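Side-chain contacts in reducing end xylose-releasing exo-oligoxylanase (Paenibacillus barengoltzii G22, PDB 5YXT), which probably hydrolyses xylo-oligosaccharides, releasing xylose from their reducing ends, as a family 8 glycoside hydrolase: residues 89-92 with 93-96; 152-155 with 156-159. All blocks are in the same frame, centred on the assembly; numbering follows the deposited sequence.

Contact 1: 89-92 with 93-96; sequences RIWK and WTVT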
loop_
_atom_site.group_PDB
_atom_site.type_symbol
_atom_site.label_atom_id
_atom_site.label_comp_id
_atom_site.label_asym_id
_atom_site.label_seq_id
_atom_site.Cartn_x
_atom_site.Cartn_y
_atom_site.Cartn_z
ATOM N N ARG C 89 -5.997 -25.715 38.469
ATOM C CA ARG C 89 -7.046 -26.668 38.135
ATOM C C ARG C 89 -6.721 -27.410 36.845
ATOM O O ARG C 89 -6.845 -28.639 36.772
ATOM C CB ARG C 89 -8.387 -25.939 38.033
ATOM C CG ARG C 89 -9.038 -25.623 39.389
ATOM C CD ARG C 89 -10.203 -24.661 39.209
ATOM N NE ARG C 89 -10.985 -24.442 40.427
ATOM C CZ ARG C 89 -11.958 -25.243 40.857
ATOM N NH1 ARG C 89 -12.616 -24.942 41.976
ATOM N NH2 ARG C 89 -12.266 -26.352 40.184
ATOM N N ILE C 90 -6.300 -26.677 35.809
ATOM C CA ILE C 90 -5.954 -27.314 34.536
ATOM C C ILE C 90 -4.763 -28.248 34.717
ATOM O O ILE C 90 -4.782 -29.410 34.291
ATOM C CB ILE C 90 -5.668 -26.250 33.457
ATOM C CG1 ILE C 90 -6.897 -25.347 33.232
ATOM C CG2 ILE C 90 -5.236 -26.919 32.152
ATOM C CD1 ILE C 90 -6.675 -24.223 32.173
ATOM N N TRP C 91 -3.715 -27.754 35.370
ATOM C CA TRP C 91 -2.520 -28.562 35.570
ATOM C C TRP C 91 -2.826 -29.806 36.393
ATOM O O TRP C 91 -2.268 -30.873 36.136
ATOM C CB TRP C 91 -1.431 -27.723 36.228
ATOM C CG TRP C 91 -0.146 -28.474 36.467
ATOM C CD1 TRP C 91 0.503 -28.622 37.666
ATOM C CD2 TRP C 91 0.646 -29.181 35.496
ATOM N NE1 TRP C 91 1.639 -29.372 37.502
ATOM C CE2 TRP C 91 1.753 -29.731 36.184
ATOM C CE3 TRP C 91 0.522 -29.412 34.121
ATOM C CZ2 TRP C 91 2.734 -30.495 35.541
ATOM C CZ3 TRP C 91 1.501 -30.170 33.477
ATOM C CH2 TRP C 91 2.591 -30.708 34.196
ATOM N N LYS C 92 -3.747 -29.702 37.357
ATOM C CA LYS C 92 -4.095 -30.863 38.174
ATOM C C LYS C 92 -4.783 -31.935 37.345
ATOM O O LYS C 92 -4.434 -33.117 37.431
ATOM C CB LYS C 92 -4.984 -30.443 39.350
ATOM C CG LYS C 92 -5.226 -31.561 40.386
ATOM C CD LYS C 92 -3.986 -32.425 40.591
ATOM C CE LYS C 92 -3.915 -33.016 41.996
ATOM N NZ LYS C 92 -2.806 -34.020 42.118
ATOM N N TRP C 93 -5.778 -31.547 36.545
ATOM C CA TRP C 93 -6.412 -32.496 35.633
ATOM C C TRP C 93 -5.377 -33.153 34.731
ATOM O O TRP C 93 -5.428 -34.367 34.476
ATOM C CB TRP C 93 -7.463 -31.768 34.792
ATOM C CG TRP C 93 -8.583 -32.607 34.238
ATOM C CD1 TRP C 93 -9.844 -32.724 34.748
ATOM C CD2 TRP C 93 -8.560 -33.402 33.046
ATOM N NE1 TRP C 93 -10.600 -33.560 33.957
ATOM C CE2 TRP C 93 -9.833 -33.982 32.903
ATOM C CE3 TRP C 93 -7.578 -33.698 32.095
ATOM C CZ2 TRP C 93 -10.150 -34.832 31.843
ATOM C CZ3 TRP C 93 -7.897 -34.529 31.045
ATOM C CH2 TRP C 93 -9.174 -35.088 30.924
ATOM N N THR C 94 -4.424 -32.352 34.247
ATOM C CA THR C 94 -3.424 -32.832 33.303
ATOM C C THR C 94 -2.561 -33.920 33.917
ATOM O O THR C 94 -2.372 -34.988 33.324
ATOM C CB THR C 94 -2.579 -31.652 32.817
ATOM O OG1 THR C 94 -3.432 -30.726 32.116
ATOM C CG2 THR C 94 -1.471 -32.115 31.881
ATOM N N VAL C 95 -2.054 -33.682 35.121
ATOM C CA VAL C 95 -1.190 -34.673 35.756
ATOM C C VAL C 95 -1.979 -35.930 36.116
ATOM O O VAL C 95 -1.467 -37.051 36.008
ATOM C CB VAL C 95 -0.504 -34.052 36.984
ATOM C CG1 VAL C 95 0.325 -35.107 37.724
ATOM C CG2 VAL C 95 0.370 -32.872 36.545
ATOM N N THR C 96 -3.240 -35.772 36.523
ATOM C CA THR C 96 -3.966 -36.920 37.054
ATOM C C THR C 96 -4.413 -37.874 35.956
ATOM O O THR C 96 -4.435 -39.090 36.174
ATOM C CB THR C 96 -5.174 -36.465 37.872
ATOM O OG1 THR C 96 -6.099 -35.780 37.025
ATOM C CG2 THR C 96 -4.748 -35.554 38.989
#
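Trp93 follows Arg89 one turn along helix 84-98, and its N reaches Arg89 O in a nearly straight i to i+4 hydrogen bond (N-H...O 175°). The helix belongs to the (alpha/alpha)6 barrel domain of glycoside hydrolase family 8. The large indole of Trp93 leads away from the preceding turn and packs against Ser51 of strand 48-51 and Met55 of strand 55-60, where its ring meets those of Tyr57 and Tyr97. Thr94 comes next and is buried against Met71 of helix 68-80 and Phe109. A buried hydroxyl has to find an acceptor, and here the preceding turn provides it: Thr94 OG1 donates to Ile90 O at 2.9 Å, coming from above the carbonyl plane, while Thr94 N approaches the same oxygen in that plane. Ile90 O is thus gripped by two donors. With OG1 beside its own backbone N (chi1 -63°), the threonine turns CG2 to Trp91, 3.9 Å from CZ3.

Val95 supplies the main apolar contact. Its CG2 lies over one face of the Trp91 indole, 3.6 Å from the centroid of the six-membered ring, a CH-pi contact displaced toward the rim. The ring is brought there because Trp91 has CG anti to its backbone nitrogen (chi1 -180°), which carries the indole alongside the next turn; a hydrogen bond from NE1 to Pro149 O helps fix its rotation. A branched aliphatic residue suits this place, offering a compact methyl to the flat ring. At exposed Thr96, the backbone N bonds to Lys92 O. The aliphatic part of Lys92 crosses the threonine at about a right angle, with Lys92 CD 3.6 Å from Thr96 CG2.

Contact 2: 152-155 with 156-159; sequences YGTQ and ARDL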
loop_
_atom_site.group_PDB
_atom_site.type_symbol
_atom_site.label_atom_id
_atom_site.label_comp_id
_atom_site.label_asym_id
_atom_site.label_seq_id
_atom_site.Cartn_x
_atom_site.Cartn_y
_atom_site.Cartn_z
ATOM N N TYR C 152 6.224 -26.030 40.133
ATOM C CA TYR C 152 6.127 -25.736 38.699
ATOM C C TYR C 152 7.476 -25.830 37.991
ATOM O O TYR C 152 7.589 -26.472 36.943
ATOM C CB TYR C 152 5.546 -24.336 38.479
ATOM C CG TYR C 152 4.232 -24.016 39.178
ATOM C CD1 TYR C 152 3.077 -24.741 38.902
ATOM C CD2 TYR C 152 4.149 -22.963 40.085
ATOM C CE1 TYR C 152 1.878 -24.432 39.519
ATOM C CE2 TYR C 152 2.947 -22.638 40.711
ATOM C CZ TYR C 152 1.815 -23.378 40.428
ATOM O OH TYR C 152 0.611 -23.070 41.040
ATOM N N GLY C 153 8.496 -25.139 38.516
ATOM C CA GLY C 153 9.789 -25.116 37.845
ATOM C C GLY C 153 10.430 -26.486 37.746
ATOM O O GLY C 153 11.086 -26.809 36.752
ATOM N N THR C 154 10.247 -27.313 38.773
ATOM C CA THR C 154 10.759 -28.678 38.714
ATOM C C THR C 154 10.013 -29.496 37.667
ATOM O O THR C 154 10.632 -30.196 36.859
ATOM C CB THR C 154 10.658 -29.336 40.088
ATOM O OG1 THR C 154 11.444 -28.589 41.028
ATOM C CG2 THR C 154 11.175 -30.765 40.028
ATOM N N GLN C 155 8.678 -29.398 37.646
ATOM C CA GLN C 155 7.909 -30.102 36.622
ATOM C C GLN C 155 8.354 -29.690 35.222
ATOM O O GLN C 155 8.443 -30.527 34.319
ATOM C CB GLN C 155 6.413 -29.835 36.804
ATOM C CG GLN C 155 5.843 -30.330 38.128
ATOM C CD GLN C 155 5.615 -31.816 38.137
ATOM O OE1 GLN C 155 5.514 -32.454 37.080
ATOM N NE2 GLN C 155 5.526 -32.390 39.334
ATOM N N ALA C 156 8.658 -28.404 35.033
ATOM C CA ALA C 156 9.040 -27.906 33.712
ATOM C C ALA C 156 10.412 -28.424 33.290
ATOM O O ALA C 156 10.590 -28.900 32.159
ATOM C CB ALA C 156 9.023 -26.376 33.713
ATOM N N ARG C 157 11.397 -28.332 34.184
ATOM C CA ARG C 157 12.736 -28.808 33.856
ATOM C C ARG C 157 12.754 -30.320 33.660
ATOM O O ARG C 157 13.444 -30.825 32.766
ATOM C CB ARG C 157 13.721 -28.372 34.942
ATOM C CG ARG C 157 13.997 -26.852 34.941
ATOM C CD ARG C 157 15.067 -26.447 35.962
ATOM N NE ARG C 157 14.615 -26.730 37.319
ATOM C CZ ARG C 157 13.951 -25.871 38.086
ATOM N NH1 ARG C 157 13.669 -24.652 37.649
ATOM N NH2 ARG C 157 13.573 -26.237 39.306
ATOM N N ASP C 158 11.994 -31.061 34.475
ATOM C CA ASP C 158 11.917 -32.508 34.278
ATOM C C ASP C 158 11.275 -32.838 32.938
ATOM O O ASP C 158 11.736 -33.738 32.220
ATOM C CB ASP C 158 11.130 -33.165 35.413
ATOM C CG ASP C 158 11.875 -33.143 36.729
ATOM O OD1 ASP C 158 13.079 -32.811 36.738
ATOM O OD2 ASP C 158 11.247 -33.460 37.760
ATOM N N LEU C 159 10.204 -32.123 32.587
ATOM C CA LEU C 159 9.581 -32.332 31.285
ATOM C C LEU C 159 10.572 -32.062 30.151
ATOM O O LEU C 159 10.714 -32.871 29.225
ATOM C CB LEU C 159 8.351 -31.439 31.167
ATOM C CG LEU C 159 7.402 -31.703 30.009
ATOM C CD1 LEU C 159 7.804 -30.929 28.765
ATOM C CD2 LEU C 159 7.401 -33.180 29.726
#
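The guanidinium of Arg157 folds back over the first turn of helix 152-165, one of the helices of the family 8 (alpha/alpha)6 barrel domain, and lays one face on the backbone at Gly153. Gly153 O sits above the centre of that group, 3.3 Å from Arg157 CZ, and Thr154 N lies over the same face. The contact is one of van der Waals packing and electrostatics, not a hydrogen bond: the angle at NH1 is poor, and Gly153 O instead accepts the backbone N of Arg157. The arginine chain makes the return by bending at chi3 (-64°), which swings its end toward the N-terminal turn. Gly153 suits the place because, having no side chain, it lets the guanidinium come close to its peptide. The positive group probably also gains from the nearby carbonyl oxygen.

Thr154 crosses Arg157 obliquely, its OG1 3.6 Å from NH2. Thr154 and Asp158, one turn apart, run alongside each other in a common direction, and the methyl CG2 of Thr154 comes 3.5 Å from Asp158 OD2. Asp158 holds its carboxylate near the preceding turn with CG beside its own backbone N (chi1 -70°), while OD1 is engaged by the hydroxyl of Tyr210, which is also touched by Arg157.

Ala156 turns its small methyl toward Leu136 and Leu137 of helix 126-143, where a short side chain allows close approach. Tyr152, pointing away from the following turn, reaches Asp88 and Gln84 with its OH. Backbone bonds join each residue of 152-155 to its fourth neighbour, among them Asp158 N to Thr154 O at 2.9 Å.

Both contacts are local, made between successive turns of a single helix, so neither closes a long loop and they neither nest nor cross. From the N terminus, the chain passes strands 48-51 and 55-60 and helix 68-80, reaches contact 1 in helix 84-98, then runs through strand 112-113 and helix 126-143 before contact 2 opens helix 152-165. Contact 1 faces the small antiparallel sheet and helix 68-80; contact 2 rests on helix 126-143. Their centres are about 14 Å apart, yet they touch, Trp91 CZ2 lying 3.7 Å from Gln155 OE1. Pro149, just before the second helix, meets residues of both contacts and helps join the two helices.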